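Local coordinates for protein esterase E25 (Uncultured bacterium, PDB 4Q05) that hydrolyses esters as a member of the GTSAG-motif subfamily of the bacterial hormone-sensitive lipase family, at residues R96-Q101 against E152-A157; V104-G109 against S115-T120. All coordinates share one frame; numbering follows the deposited sequence.

Contact 1: residues R96-Q101 against E152-A157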
loop_
_atom_site.group_PDB
_atom_site.type_symbol
_atom_site.label_atom_id
_atom_site.label_comp_id
_atom_site.label_asym_id
_atom_site.label_seq_id
_atom_site.Cartn_x
_atom_site.Cartn_y
_atom_site.Cartn_z
ATOM N N ARG A 96 10.771 25.675 -13.779
ATOM C CA ARG A 96 10.289 26.916 -14.369
ATOM C C ARG A 96 9.244 26.654 -15.445
ATOM O O ARG A 96 8.264 27.388 -15.562
ATOM C CB ARG A 96 11.456 27.699 -14.950
ATOM C CG ARG A 96 12.496 28.034 -13.909
ATOM C CD ARG A 96 13.505 29.039 -14.421
ATOM N NE ARG A 96 14.293 29.594 -13.327
ATOM C CZ ARG A 96 15.436 30.251 -13.491
ATOM N NH1 ARG A 96 15.930 30.429 -14.711
ATOM N NH2 ARG A 96 16.088 30.721 -12.434
ATOM N N GLU A 97 9.446 25.600 -16.225
ATOM C CA GLU A 97 8.505 25.279 -17.284
ATOM C C GLU A 97 7.138 24.938 -16.710
ATOM O O GLU A 97 6.121 25.452 -17.175
ATOM C CB GLU A 97 9.022 24.131 -18.151
ATOM C CG GLU A 97 8.125 23.808 -19.347
ATOM C CD GLU A 97 7.993 24.967 -20.336
ATOM O OE1 GLU A 97 8.802 25.924 -20.268
ATOM O OE2 GLU A 97 7.074 24.915 -21.184
ATOM N N ILE A 98 7.105 24.069 -15.703
ATOM C CA ILE A 98 5.838 23.740 -15.068
ATOM C C ILE A 98 5.224 25.004 -14.481
ATOM O O ILE A 98 4.014 25.222 -14.590
ATOM C CB ILE A 98 5.996 22.724 -13.931
ATOM C CG1 ILE A 98 6.821 21.519 -14.380
ATOM C CG2 ILE A 98 4.636 22.278 -13.453
ATOM C CD1 ILE A 98 6.016 20.449 -15.059
ATOM N N SER A 99 6.065 25.827 -13.854
ATOM C CA SER A 99 5.608 27.054 -13.203
ATOM C C SER A 99 4.924 27.972 -14.203
ATOM O O SER A 99 3.823 28.456 -13.959
ATOM C CB SER A 99 6.780 27.810 -12.564
ATOM O OG SER A 99 7.339 27.063 -11.510
ATOM N N LYS A 100 5.594 28.224 -15.324
ATOM C CA LYS A 100 5.034 29.080 -16.360
ATOM C C LYS A 100 3.721 28.498 -16.854
ATOM O O LYS A 100 2.715 29.198 -16.935
ATOM C CB LYS A 100 6.008 29.241 -17.526
ATOM C CG LYS A 100 7.277 30.000 -17.176
ATOM C CD LYS A 100 8.219 30.092 -18.375
ATOM C CE LYS A 100 7.611 30.931 -19.495
ATOM N NZ LYS A 100 7.454 32.362 -19.097
ATOM N N GLN A 101 3.730 27.206 -17.166
ATOM C CA GLN A 101 2.551 26.571 -17.736
ATOM C C GLN A 101 1.345 26.647 -16.807
ATOM O O GLN A 101 0.218 26.818 -17.257
ATOM C CB GLN A 101 2.836 25.113 -18.103
ATOM C CG GLN A 101 1.656 24.433 -18.790
ATOM C CD GLN A 101 1.604 22.926 -18.561
ATOM O OE1 GLN A 101 2.529 22.331 -17.995
ATOM N NE2 GLN A 101 0.511 22.304 -19.004
ATOM N N GLU A 152 8.445 19.451 -6.912
ATOM C CA GLU A 152 7.361 18.826 -6.161
ATOM C C GLU A 152 6.492 19.864 -5.434
ATOM O O GLU A 152 5.286 19.667 -5.266
ATOM C CB GLU A 152 7.894 17.784 -5.181
ATOM C CG GLU A 152 6.809 17.101 -4.366
ATOM C CD GLU A 152 7.369 16.089 -3.375
ATOM O OE1 GLU A 152 8.458 16.327 -2.801
ATOM O OE2 GLU A 152 6.710 15.054 -3.166
ATOM N N ALA A 153 7.115 20.956 -4.995
ATOM C CA ALA A 153 6.401 22.041 -4.331
ATOM C C ALA A 153 5.399 22.668 -5.282
ATOM O O ALA A 153 4.293 23.037 -4.897
ATOM C CB ALA A 153 7.383 23.103 -3.863
ATOM N N ILE A 154 5.813 22.826 -6.527
ATOM C CA ILE A 154 4.933 23.380 -7.550
ATOM C C ILE A 154 3.731 22.452 -7.761
ATOM O O ILE A 154 2.587 22.909 -7.865
ATOM C CB ILE A 154 5.704 23.575 -8.856
ATOM C CG1 ILE A 154 6.755 24.679 -8.680
ATOM C CG2 ILE A 154 4.753 23.892 -10.016
ATOM C CD1 ILE A 154 7.834 24.654 -9.755
ATOM N N VAL A 155 3.991 21.146 -7.796
ATOM C CA VAL A 155 2.922 20.170 -7.982
ATOM C C VAL A 155 1.950 20.195 -6.814
ATOM O O VAL A 155 0.731 20.229 -6.997
ATOM C CB VAL A 155 3.461 18.733 -8.106
ATOM C CG1 VAL A 155 2.306 17.753 -8.071
ATOM C CG2 VAL A 155 4.283 18.570 -9.370
ATOM N N ILE A 156 2.491 20.170 -5.601
ATOM C CA ILE A 156 1.655 20.247 -4.429
ATOM C C ILE A 156 0.840 21.542 -4.444
ATOM O O ILE A 156 -0.374 21.536 -4.221
ATOM C CB ILE A 156 2.516 20.172 -3.147
ATOM C CG1 ILE A 156 3.165 18.786 -3.022
ATOM C CG2 ILE A 156 1.681 20.491 -1.931
ATOM C CD1 ILE A 156 4.217 18.690 -1.899
ATOM N N ALA A 157 1.511 22.657 -4.696
ATOM C CA ALA A 157 0.820 23.948 -4.670
ATOM C C ALA A 157 -0.379 23.963 -5.627
ATOM O O ALA A 157 -1.496 24.258 -5.209
ATOM C CB ALA A 157 1.777 25.084 -4.981
#
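I98 and S99 meet I154 with no ring, amide or carboxylate between them; there are no faces or edges to assign, and the touching parts are methyls and one hydroxyl. This is a helix-helix contact at the flank of the alpha/beta hydrolase fold, where helix 91-102 lies against helix 151-160, itself packed on the central sheet through A153, I156 and A157. The backbones come nearest at S99 and I154, whose CA atoms are 6.8 Å apart. I154 carries its side of the contact, its two branches going to different partners. Its CG2 methyl meets I98 CG2 at 3.8 Å, ordinary apolar contact. I98 presents this short branch because chi1 of -50° sets CG2 anti to the backbone N; the longer arm through CG1 leads away from helix 151-160. The other branch of I154 is extended (chi2 162°), carrying CD1 forward to the serine. Beyond this contact, E152, near the start of helix 151-160, is hydrogen-bonded through OE1 to S205 OG and through OE2 to Y335 OH. S99 turns its hydroxyl back to A95 O, one helical turn earlier, which satisfies this buried group while OG presses on I154 CD1 at a close 3.0 Å.

Contact 2: residues V104-G109 against S115-T120; sequences VSVEHG and SVYYVT
H108 lies obliquely across Y117 in the beta hairpin of strands 105-111 and 114-120, the antiparallel margin of the mixed central sheet of the alpha/beta hydrolase fold. With CG anti to the backbone N (chi1 -175°), the imidazole carries ND1 over one face of the phenol ring, toward its rim, 3.3 Å from Y117 CZ. The ring planes are inclined at 51°, an oblique approach. V106 CG1 adds a second bump against Y117, 4.1 Å from CD1. With Y117 cut back to alanine, H108 would probably lose the ring face under its ND1, and a gap would open beside V106 CG1. On this side V104 and V106 also touch I154 of helix 151-160.

S105, E107, G109, V116, Y118 and T120 belong to the other face. Here G109 leaves a hollow that the Y118 ring uses, its edge running past G109 CA; a CB on this residue would lie only 3.0 Å from Y118 CE1. E107 O sits in the plane of that ring, at its edge. Separately, V116 CG2 rests 3.5 Å from G109 O. Paired N-H...O=C bonds join S105 with T120, E107 with Y118 and G109 with V116. Near S105 a water bridges Y118 O, to which it donates (2.8 Å), and T120 OG1. The tightest apolar fit comes where the hairpin begins, with V104 CG1 pressed to 3.5 Å from V119 CG1.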
loop_
_atom_site.group_PDB
_atom_site.type_symbol
_atom_site.label_atom_id
_atom_site.label_comp_id
_atom_site.label_asym_id
_atom_site.label_seq_id
_atom_site.Cartn_x
_atom_site.Cartn_y
_atom_site.Cartn_z
ATOM N N VAL A 104 2.214 29.260 -11.686
ATOM C CA VAL A 104 2.637 29.180 -10.304
ATOM C C VAL A 104 3.757 30.187 -10.094
ATOM O O VAL A 104 4.697 30.259 -10.880
ATOM C CB VAL A 104 3.111 27.762 -9.931
ATOM C CG1 VAL A 104 3.473 27.706 -8.461
ATOM C CG2 VAL A 104 2.014 26.754 -10.223
ATOM N N SER A 105 3.627 30.994 -9.051
ATOM C CA SER A 105 4.667 31.945 -8.695
ATOM C C SER A 105 5.696 31.206 -7.856
ATOM O O SER A 105 5.341 30.568 -6.864
ATOM C CB SER A 105 4.057 33.104 -7.899
ATOM O OG SER A 105 5.036 33.792 -7.148
ATOM N N VAL A 106 6.961 31.275 -8.265
ATOM C CA VAL A 106 8.046 30.709 -7.473
ATOM C C VAL A 106 9.088 31.771 -7.155
ATOM O O VAL A 106 9.790 32.257 -8.046
ATOM C CB VAL A 106 8.732 29.544 -8.189
ATOM C CG1 VAL A 106 9.825 28.974 -7.305
ATOM C CG2 VAL A 106 7.704 28.471 -8.554
ATOM N N GLU A 107 9.194 32.129 -5.882
ATOM C CA GLU A 107 10.027 33.272 -5.502
ATOM C C GLU A 107 10.995 32.927 -4.394
ATOM O O GLU A 107 10.579 32.484 -3.321
ATOM C CB GLU A 107 9.156 34.445 -5.056
ATOM C CG GLU A 107 8.333 35.065 -6.186
ATOM C CD GLU A 107 9.172 35.899 -7.143
ATOM O OE1 GLU A 107 10.392 36.065 -6.904
ATOM O OE2 GLU A 107 8.608 36.397 -8.135
ATOM N N HIS A 108 12.280 33.146 -4.658
ATOM C CA HIS A 108 13.316 32.876 -3.681
ATOM C C HIS A 108 13.239 33.888 -2.560
ATOM O O HIS A 108 12.898 35.048 -2.777
ATOM C CB HIS A 108 14.696 32.964 -4.326
ATOM C CG HIS A 108 15.814 32.586 -3.405
ATOM N ND1 HIS A 108 15.937 31.327 -2.859
ATOM C CD2 HIS A 108 16.852 33.307 -2.921
ATOM C CE1 HIS A 108 17.007 31.284 -2.085
ATOM N NE2 HIS A 108 17.581 32.472 -2.106
ATOM N N GLY A 109 13.558 33.441 -1.356
ATOM C CA GLY A 109 13.665 34.340 -0.229
ATOM C C GLY A 109 14.543 33.721 0.832
ATOM O O GLY A 109 15.097 32.640 0.644
ATOM N N SER A 115 17.641 29.537 2.997
ATOM C CA SER A 115 17.102 29.670 1.647
ATOM C C SER A 115 15.713 29.029 1.566
ATOM O O SER A 115 15.531 27.876 1.962
ATOM C CB SER A 115 18.043 28.982 0.656
ATOM O OG SER A 115 17.591 29.156 -0.670
ATOM N N VAL A 116 14.729 29.776 1.072
ATOM C CA VAL A 116 13.386 29.224 0.871
ATOM C C VAL A 116 12.795 29.653 -0.466
ATOM O O VAL A 116 13.256 30.608 -1.076
ATOM C CB VAL A 116 12.407 29.654 1.982
ATOM C CG1 VAL A 116 12.919 29.187 3.345
ATOM C CG2 VAL A 116 12.185 31.177 1.955
ATOM N N TYR A 117 11.763 28.947 -0.910
ATOM C CA TYR A 117 11.028 29.365 -2.090
ATOM C C TYR A 117 9.567 29.454 -1.749
ATOM O O TYR A 117 8.982 28.486 -1.246
ATOM C CB TYR A 117 11.251 28.392 -3.251
ATOM C CG TYR A 117 12.649 28.481 -3.794
ATOM C CD1 TYR A 117 12.980 29.420 -4.762
ATOM C CD2 TYR A 117 13.651 27.662 -3.303
ATOM C CE1 TYR A 117 14.275 29.521 -5.240
ATOM C CE2 TYR A 117 14.941 27.757 -3.776
ATOM C CZ TYR A 117 15.246 28.683 -4.741
ATOM O OH TYR A 117 16.535 28.775 -5.207
ATOM N N TYR A 118 8.992 30.629 -2.002
ATOM C CA TYR A 118 7.565 30.846 -1.845
ATOM C C TYR A 118 6.892 30.426 -3.137
ATOM O O TYR A 118 7.185 30.968 -4.194
ATOM C CB TYR A 118 7.268 32.313 -1.572
ATOM C CG TYR A 118 7.780 32.790 -0.232
ATOM C CD1 TYR A 118 9.091 33.222 -0.086
ATOM C CD2 TYR A 118 6.949 32.809 0.887
ATOM C CE1 TYR A 118 9.558 33.662 1.138
ATOM C CE2 TYR A 118 7.412 33.246 2.112
ATOM C CZ TYR A 118 8.717 33.669 2.230
ATOM O OH TYR A 118 9.190 34.107 3.447
ATOM N N VAL A 119 5.996 29.457 -3.037
ATOM C CA VAL A 119 5.373 28.837 -4.200
ATOM C C VAL A 119 3.879 29.064 -4.070
ATOM O O VAL A 119 3.230 28.490 -3.200
ATOM C CB VAL A 119 5.693 27.324 -4.272
ATOM C CG1 VAL A 119 5.051 26.673 -5.526
ATOM C CG2 VAL A 119 7.205 27.095 -4.287
ATOM N N THR A 120 3.352 29.951 -4.907
ATOM C CA THR A 120 1.955 30.357 -4.825
ATOM C C THR A 120 1.215 29.956 -6.095
ATOM O O THR A 120 1.561 30.409 -7.185
ATOM C CB THR A 120 1.838 31.884 -4.654
ATOM O OG1 THR A 120 2.815 32.332 -3.710
ATOM C CG2 THR A 120 0.453 32.273 -4.166
HETATM O O HOH W 1 5.294 32.987 -4.753
#

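Contact 2 is nested within the chain loop that contact 1 closes: helix 91-102 leads directly into strand 105-111, the hairpin returns along 114-120, and helix 151-160 follows after strand 132-136. Their centres lie about 11 Å apart, on the same side of the chain's centre. The junction from helix to hairpin is held by a probable hydrogen bond from V104 N to S99 O (2.9 Å), and S99 OG also packs against V106 CG2. Across the layers, A157 CB reaches V119 CG1 at 3.7 Å. Helix 91-102, helix 151-160 and the hairpin thus meet one another pairwise, both helices packing beside the two strands that end the central sheet here.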